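Local coordinates for protein apical membrane antigen 1 (PDB 4APM) that probably acts at the moving junction during host-cell invasion by Babesia divergens, as the calcium-binding ectodomain of a parasite surface membrane antigen, at residues K23-I29 with T48-V53; N259-D263 with S309-N315; C217-P221 with T346-S350. All coordinates share one frame; numbering follows the deposited sequence.

In the fold
From the N terminus, contact 1 closes first: the chain leaves helix 21-24, runs through strands 35-39 and 42-46, and returns at residues 48-53. Contact 3 then opens at 217-221, just after helix 213-216, and closes only at 346-350, at the end of strand 342-346. Contact 2 is nested inside that long loop and joins the two ends of residues 264-308, mostly not modelled. The Cys51-Cys217 disulfide joins contacts 1 and 3, a probable hydrogen bond from Ile29 N to Ala261 O joins 1 and 2, and another from Ala347 N to Asn315 O joins 2 and 3. Together they tie the loops after helices 21-24 and 213-216 to strand 53-54 and the loops beside strands 316-320 and 342-346.

Contact 1 of 3, residues K23-I29 with T48-V53; sequences KSHGSGI and TGKCPV
Lys50 reaches back to Lys23 and His25, and it supplies two hydrogen bonds across the contact. Its NZ donates to Lys23 O over 2.7 Å, arriving nearly along the C=O axis. Its backbone N donates to His25 O at 3.0 Å, in the carbonyl plane and on a lone pair. A long, positive side chain suits this place: the bend at chi3 (-54°) brings the amine to a carbonyl at the end of the helix, where its charge is probably welcome. Gly26, with positive phi, turns the chain out of that helix.

Packing centres on His25. With CG anti to the backbone N (chi1 -172°), the ring lies under Gly49 CA, which is 3.4 Å from His25 NE2, a closeness that glycine permits, and turns its CD2 edge to the backbone N of Cys51. The CB of Cys51 meets His25 CD2 at 3.4 Å, and a weak bond from His25 ND1 to Ser27 O may limit the ring's rotation. Further along, Ile29 CG2 touches Val53 CG1 at 4.2 Å, a branched apolar pair.

Asp32 binds Ser27 OG and Gly49 N, linking the two segments from outside. Val53 begins strand 53-54, one of the two edge strands of a five-stranded antiparallel sheet, Phe257 of helix 249-257 packs on both Ile29 and Val53, and Cys51 is disulfide-bonded to Cys217 just beyond helix 213-216.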
loop_
_atom_site.group_PDB
_atom_site.type_symbol
_atom_site.label_atom_id
_atom_site.label_comp_id
_atom_site.label_asym_id
_atom_site.label_seq_id
_atom_site.Cartn_x
_atom_site.Cartn_y
_atom_site.Cartn_z
ATOM N N LYS A 23 -2.623 9.264 -8.288
ATOM C CA LYS A 23 -3.933 9.154 -8.964
ATOM C C LYS A 23 -4.910 8.201 -8.284
ATOM O O LYS A 23 -6.060 8.544 -8.132
ATOM C CB LYS A 23 -3.796 8.713 -10.417
ATOM C CG LYS A 23 -2.918 9.579 -11.294
ATOM C CD LYS A 23 -3.205 9.199 -12.750
ATOM C CE LYS A 23 -2.032 9.482 -13.665
ATOM N NZ LYS A 23 -1.720 10.931 -13.789
ATOM N N SER A 24 -4.487 6.957 -8.019
ATOM C CA SER A 24 -5.416 5.929 -7.513
ATOM C C SER A 24 -5.823 6.132 -6.051
ATOM O O SER A 24 -6.943 5.789 -5.667
ATOM C CB SER A 24 -4.806 4.555 -7.669
ATOM O OG SER A 24 -3.596 4.482 -6.957
ATOM N N HIS A 25 -4.931 6.725 -5.252
ATOM C CA HIS A 25 -5.227 7.064 -3.863
ATOM C C HIS A 25 -5.381 8.576 -3.654
ATOM O O HIS A 25 -6.384 9.033 -3.126
ATOM C CB HIS A 25 -4.115 6.487 -2.963
ATOM C CG HIS A 25 -4.397 6.597 -1.502
ATOM N ND1 HIS A 25 -3.598 7.304 -0.658
ATOM C CD2 HIS A 25 -5.438 6.093 -0.736
ATOM C CE1 HIS A 25 -4.094 7.230 0.585
ATOM N NE2 HIS A 25 -5.223 6.479 0.538
ATOM N N GLY A 26 -4.365 9.349 -4.022
ATOM C CA GLY A 26 -4.483 10.812 -4.135
ATOM C C GLY A 26 -4.332 11.572 -2.822
ATOM O O GLY A 26 -4.474 12.785 -2.779
ATOM N N SER A 27 -4.001 10.871 -1.743
ATOM C CA SER A 27 -3.808 11.534 -0.463
ATOM C C SER A 27 -2.677 10.829 0.315
ATOM O O SER A 27 -1.943 9.993 -0.252
ATOM C CB SER A 27 -5.121 11.543 0.319
ATOM O OG SER A 27 -4.959 12.216 1.550
ATOM N N GLY A 28 -2.503 11.192 1.577
ATOM C CA GLY A 28 -1.428 10.627 2.373
ATOM C C GLY A 28 -1.780 9.198 2.767
ATOM O O GLY A 28 -2.938 8.827 2.723
ATOM N N ILE A 29 -0.771 8.401 3.120
ATOM C CA ILE A 29 -0.943 6.954 3.330
ATOM C C ILE A 29 -0.538 6.660 4.766
ATOM O O ILE A 29 -1.342 6.222 5.580
ATOM C CB ILE A 29 -0.079 6.128 2.316
ATOM C CG1 ILE A 29 -0.587 6.408 0.887
ATOM C CG2 ILE A 29 -0.162 4.633 2.629
ATOM C CD1 ILE A 29 0.267 5.852 -0.225
ATOM N N THR A 48 -9.020 11.501 3.098
ATOM C CA THR A 48 -9.798 11.544 1.875
ATOM C C THR A 48 -9.223 10.575 0.850
ATOM O O THR A 48 -9.645 10.571 -0.288
ATOM C CB THR A 48 -9.785 12.972 1.246
ATOM O OG1 THR A 48 -8.437 13.367 1.023
ATOM C CG2 THR A 48 -10.417 13.978 2.173
ATOM N N GLY A 49 -8.239 9.782 1.247
ATOM C CA GLY A 49 -7.616 8.831 0.330
ATOM C C GLY A 49 -8.581 7.796 -0.231
ATOM O O GLY A 49 -9.499 7.347 0.473
ATOM N N LYS A 50 -8.351 7.413 -1.491
ATOM C CA LYS A 50 -9.273 6.601 -2.273
ATOM C C LYS A 50 -9.017 5.065 -2.192
ATOM O O LYS A 50 -9.898 4.255 -2.545
ATOM C CB LYS A 50 -9.287 7.082 -3.724
ATOM C CG LYS A 50 -9.996 8.430 -3.930
ATOM C CD LYS A 50 -9.963 8.894 -5.382
ATOM C CE LYS A 50 -8.526 8.914 -5.918
ATOM N NZ LYS A 50 -8.306 9.760 -7.139
ATOM N N CYS A 51 -7.852 4.682 -1.663
ATOM C CA CYS A 51 -7.534 3.308 -1.362
ATOM C C CYS A 51 -7.593 3.056 0.153
ATOM O O CYS A 51 -7.121 3.869 0.944
ATOM C CB CYS A 51 -6.143 2.990 -1.856
ATOM S SG CYS A 51 -5.962 3.147 -3.638
ATOM N N PRO A 52 -8.175 1.913 0.556
ATOM C CA PRO A 52 -7.971 1.472 1.930
ATOM C C PRO A 52 -6.505 1.056 2.103
ATOM O O PRO A 52 -5.815 0.791 1.104
ATOM C CB PRO A 52 -8.899 0.250 2.035
ATOM C CG PRO A 52 -9.150 -0.208 0.592
ATOM C CD PRO A 52 -8.498 0.779 -0.338
ATOM N N VAL A 53 -6.003 1.132 3.329
ATOM C CA VAL A 53 -4.612 0.827 3.640
ATOM C C VAL A 53 -4.560 -0.427 4.550
ATOM O O VAL A 53 -4.977 -0.380 5.709
ATOM C CB VAL A 53 -3.952 2.033 4.357
ATOM C CG1 VAL A 53 -2.487 1.770 4.614
ATOM C CG2 VAL A 53 -4.130 3.323 3.530
HETATM O O HOH W 1 -8.064 11.917 -2.855
#

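Contact 2 of 3, residues N259-D263 with S309-N315; sequences NAAAD and SKGVGMN
Asp263 and Ser309 meet through their first torsions: Asp263 CG lies beside its backbone N (chi1 -64°), and chi1 of 59° puts Ser309 OG on the side of its own N-H, itself placed by the backbone; both can meet Asp263 OD1. The serine N donates to OD1 at 2.9 Å, from the anti side and out of the carboxylate plane; the OG bond to that oxygen is modelled as very short. A water bridges OD1 to Lys310 N. OD2 takes Leu33 N and Gly28 N, donors that probably offset both this carboxylate and nearby Asp32.

Asn315 OD1 accepts from Ala261 N at 3.0 Å in the carbonyl plane, and its ND2 donates to Gly311 O at 2.8 Å. An amide can accept from one segment and donate within its own. Met314 N donates to Asn259 O at 3.1 Å. The small CB of Ala261 rests over the turn, 3.4 Å from Val312 O.

Ser309 to Val312 forms a type I' beta turn, and Ser309 OG accepts from Gly311 N, an ST turn. The bonds across the segments close the foot of a long, largely unmodelled loop, and the turns shape its returning side, consistent with the domain II loop of AMA1 relatives.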
loop_
_atom_site.group_PDB
_atom_site.type_symbol
_atom_site.label_atom_id
_atom_site.label_comp_id
_atom_site.label_asym_id
_atom_site.label_seq_id
_atom_site.Cartn_x
_atom_site.Cartn_y
_atom_site.Cartn_z
ATOM N N ASN A 259 7.763 5.923 5.658
ATOM C CA ASN A 259 8.322 6.941 4.767
ATOM C C ASN A 259 7.370 7.260 3.645
ATOM O O ASN A 259 7.721 7.992 2.704
ATOM C CB ASN A 259 9.652 6.440 4.200
ATOM C CG ASN A 259 10.726 6.320 5.274
ATOM O OD1 ASN A 259 11.069 5.214 5.737
ATOM N ND2 ASN A 259 11.172 7.457 5.760
ATOM N N ALA A 260 6.179 6.658 3.708
ATOM C CA ALA A 260 5.194 6.779 2.650
ATOM C C ALA A 260 4.579 8.168 2.748
ATOM O O ALA A 260 4.853 8.912 3.692
ATOM C CB ALA A 260 4.111 5.687 2.784
ATOM N N ALA A 261 3.765 8.505 1.757
ATOM C CA ALA A 261 3.008 9.758 1.735
ATOM C C ALA A 261 2.372 10.046 3.095
ATOM O O ALA A 261 1.646 9.201 3.641
ATOM C CB ALA A 261 1.934 9.688 0.663
ATOM N N ALA A 262 2.607 11.265 3.594
ATOM C CA ALA A 262 2.180 11.697 4.924
ATOM C C ALA A 262 1.705 13.136 4.828
ATOM O O ALA A 262 2.458 14.002 4.414
ATOM C CB ALA A 262 3.353 11.602 5.927
ATOM N N ASP A 263 0.463 13.397 5.218
ATOM C CA ASP A 263 -0.091 14.742 5.143
ATOM C C ASP A 263 0.233 15.633 6.390
ATOM O O ASP A 263 -0.528 16.538 6.735
ATOM C CB ASP A 263 -1.601 14.666 4.925
ATOM C CG ASP A 263 -1.980 14.013 3.594
ATOM O OD1 ASP A 263 -1.178 14.049 2.639
ATOM O OD2 ASP A 263 -3.098 13.455 3.503
ATOM N N SER A 309 0.334 15.881 0.963
ATOM C CA SER A 309 1.284 15.109 0.155
ATOM C C SER A 309 0.782 14.908 -1.291
ATOM O O SER A 309 1.559 14.605 -2.171
ATOM C CB SER A 309 1.503 13.735 0.814
ATOM O OG SER A 309 0.254 13.045 0.923
ATOM N N LYS A 310 -0.525 15.046 -1.516
ATOM C CA LYS A 310 -1.149 14.614 -2.767
ATOM C C LYS A 310 -0.844 13.149 -3.154
ATOM O O LYS A 310 -0.883 12.814 -4.342
ATOM C CB LYS A 310 -0.704 15.506 -3.926
ATOM C CG LYS A 310 -0.734 16.980 -3.621
ATOM C CD LYS A 310 -2.145 17.414 -3.317
ATOM C CE LYS A 310 -2.944 17.577 -4.596
ATOM N NZ LYS A 310 -4.097 18.490 -4.352
ATOM N N GLY A 311 -0.494 12.302 -2.182
ATOM C CA GLY A 311 -0.104 10.924 -2.476
ATOM C C GLY A 311 1.360 10.683 -2.808
ATOM O O GLY A 311 1.717 9.597 -3.268
ATOM N N VAL A 312 2.199 11.700 -2.610
ATOM C CA VAL A 312 3.604 11.672 -3.000
ATOM C C VAL A 312 4.443 11.286 -1.807
ATOM O O VAL A 312 4.246 11.811 -0.725
ATOM C CB VAL A 312 4.078 13.059 -3.513
ATOM C CG1 VAL A 312 5.583 13.065 -3.740
ATOM C CG2 VAL A 312 3.349 13.429 -4.799
ATOM N N GLY A 313 5.336 10.323 -2.001
ATOM C CA GLY A 313 6.135 9.762 -0.918
ATOM C C GLY A 313 6.860 8.492 -1.328
ATOM O O GLY A 313 6.804 8.061 -2.491
ATOM N N MET A 314 7.603 7.896 -0.410
ATOM C CA MET A 314 8.222 6.620 -0.746
ATOM C C MET A 314 7.225 5.497 -0.555
ATOM O O MET A 314 7.211 4.860 0.499
ATOM C CB MET A 314 9.439 6.384 0.118
ATOM C CG MET A 314 10.342 7.593 0.166
ATOM S SD MET A 314 11.903 7.192 0.968
ATOM C CE MET A 314 12.585 8.841 1.129
ATOM N N ASN A 315 6.447 5.218 -1.601
ATOM C CA ASN A 315 5.223 4.408 -1.513
ATOM C C ASN A 315 5.332 2.936 -1.951
ATOM O O ASN A 315 4.328 2.227 -1.971
ATOM C CB ASN A 315 4.097 5.068 -2.329
ATOM C CG ASN A 315 3.752 6.468 -1.833
ATOM O OD1 ASN A 315 3.893 6.771 -0.638
ATOM N ND2 ASN A 315 3.228 7.314 -2.740
HETATM O O HOH W 2 5.094 12.549 2.334
HETATM O O HOH W 3 -2.759 14.922 0.370
#

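Contact 3 of 3, residues C217-P221 with T346-S350; sequences CPMYP and TAVGS
Pro218, Ser350 and Val348 bury the most surface here, and the proline ring is the meeting point of one end. Its CG touches Val348 CG2 at 3.7 Å, the two side chains crossing at about a right angle. Val348 CG2 reaches the ring because it lies between the valine's backbone N and carbonyl carbon. A rigid proline ring and a beta-branched valine suit this buried place, since neither side chain has a polar group to satisfy. Thr346 lies across the same ring, its CG2 3.8 Å from Pro218 CB.

Met219, bent at chi2 and chi3, brings its CE to 3.7 Å from Val348 O.

Ser350 anchors the other end. Its N donates to Met219 O at 2.9 Å, with an N-H...O angle of 161° and the donor tilted from the carbonyl plane. Gly349 lies with CA 3.2 Å from that same Met219 O, an approach that the lack of a side chain allows. Ser350 CB and O face the ring of Pro221, whose CG is 3.4 Å from the carbonyl oxygen. The OG turns to Asp355 and Leu352 N.

A water links Pro218 O, to which it donates, with Thr346 OG1. The chemistry implies a buried junction close to the spatial centre of the chain, in which apolar side chains pack beside several backbone carbonyls; Lys195, bonded to Gly349 O and Ala347 O, and the Cys217-Cys51 disulfide add to its hold.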
loop_
_atom_site.group_PDB
_atom_site.type_symbol
_atom_site.label_atom_id
_atom_site.label_comp_id
_atom_site.label_asym_id
_atom_site.label_seq_id
_atom_site.Cartn_x
_atom_site.Cartn_y
_atom_site.Cartn_z
ATOM N N CYS A 217 -6.625 -0.089 -7.010
ATOM C CA CYS A 217 -5.603 0.217 -6.004
ATOM C C CYS A 217 -4.634 -0.960 -5.979
ATOM O O CYS A 217 -5.054 -2.096 -6.189
ATOM C CB CYS A 217 -6.272 0.339 -4.628
ATOM S SG CYS A 217 -7.320 1.787 -4.394
ATOM N N PRO A 218 -3.345 -0.709 -5.692
ATOM C CA PRO A 218 -2.392 -1.821 -5.643
ATOM C C PRO A 218 -2.433 -2.545 -4.288
ATOM O O PRO A 218 -1.536 -2.362 -3.474
ATOM C CB PRO A 218 -1.041 -1.101 -5.800
ATOM C CG PRO A 218 -1.268 0.221 -5.120
ATOM C CD PRO A 218 -2.668 0.599 -5.520
ATOM N N MET A 219 -3.425 -3.408 -4.086
ATOM C CA MET A 219 -3.660 -4.018 -2.771
ATOM C C MET A 219 -2.755 -5.206 -2.478
ATOM O O MET A 219 -2.611 -5.593 -1.324
ATOM C CB MET A 219 -5.133 -4.431 -2.612
ATOM C CG MET A 219 -6.120 -3.280 -2.841
ATOM S SD MET A 219 -5.765 -1.806 -1.833
ATOM C CE MET A 219 -5.764 -2.510 -0.203
ATOM N N TYR A 220 -2.097 -5.749 -3.504
ATOM C CA TYR A 220 -1.318 -6.970 -3.299
ATOM C C TYR A 220 0.118 -6.878 -3.768
ATOM O O TYR A 220 0.388 -6.416 -4.878
ATOM C CB TYR A 220 -2.032 -8.199 -3.901
ATOM C CG TYR A 220 -3.501 -8.228 -3.551
ATOM C CD1 TYR A 220 -3.921 -8.474 -2.245
ATOM C CD2 TYR A 220 -4.461 -7.874 -4.489
ATOM C CE1 TYR A 220 -5.266 -8.422 -1.904
ATOM C CE2 TYR A 220 -5.811 -7.823 -4.157
ATOM C CZ TYR A 220 -6.205 -8.101 -2.871
ATOM O OH TYR A 220 -7.548 -8.036 -2.547
ATOM N N PRO A 221 1.054 -7.383 -2.941
ATOM C CA PRO A 221 2.398 -7.608 -3.451
ATOM C C PRO A 221 2.346 -8.387 -4.793
ATOM O O PRO A 221 1.532 -9.313 -4.939
ATOM C CB PRO A 221 3.048 -8.467 -2.350
ATOM C CG PRO A 221 2.288 -8.125 -1.118
ATOM C CD PRO A 221 0.872 -7.946 -1.593
ATOM N N THR A 346 3.604 -2.190 -1.944
ATOM C CA THR A 346 3.252 -0.778 -1.837
ATOM C C THR A 346 2.751 -0.436 -0.429
ATOM O O THR A 346 2.379 -1.349 0.348
ATOM C CB THR A 346 2.202 -0.327 -2.880
ATOM O OG1 THR A 346 0.903 -0.655 -2.412
ATOM C CG2 THR A 346 2.415 -0.965 -4.256
ATOM N N ALA A 347 2.797 0.861 -0.094
ATOM C CA ALA A 347 2.386 1.336 1.220
ATOM C C ALA A 347 0.879 1.116 1.507
ATOM O O ALA A 347 0.464 1.183 2.673
ATOM C CB ALA A 347 2.734 2.818 1.394
ATOM N N VAL A 348 0.045 0.910 0.482
ATOM C CA VAL A 348 -1.396 0.711 0.799
ATOM C C VAL A 348 -1.773 -0.757 0.912
ATOM O O VAL A 348 -2.784 -1.103 1.555
ATOM C CB VAL A 348 -2.362 1.406 -0.187
ATOM C CG1 VAL A 348 -2.126 2.906 -0.221
ATOM C CG2 VAL A 348 -2.234 0.817 -1.569
ATOM N N GLY A 349 -0.941 -1.610 0.304
ATOM C CA GLY A 349 -1.270 -3.006 0.080
ATOM C C GLY A 349 -0.846 -3.893 1.233
ATOM O O GLY A 349 -0.138 -3.469 2.147
ATOM N N SER A 350 -1.267 -5.140 1.171
ATOM C CA SER A 350 -0.872 -6.104 2.162
ATOM C C SER A 350 0.646 -6.129 2.425
ATOM O O SER A 350 1.450 -6.081 1.493
ATOM C CB SER A 350 -1.337 -7.501 1.755
ATOM O OG SER A 350 -1.112 -8.350 2.870
HETATM O O HOH W 4 0.841 -3.570 -2.759
#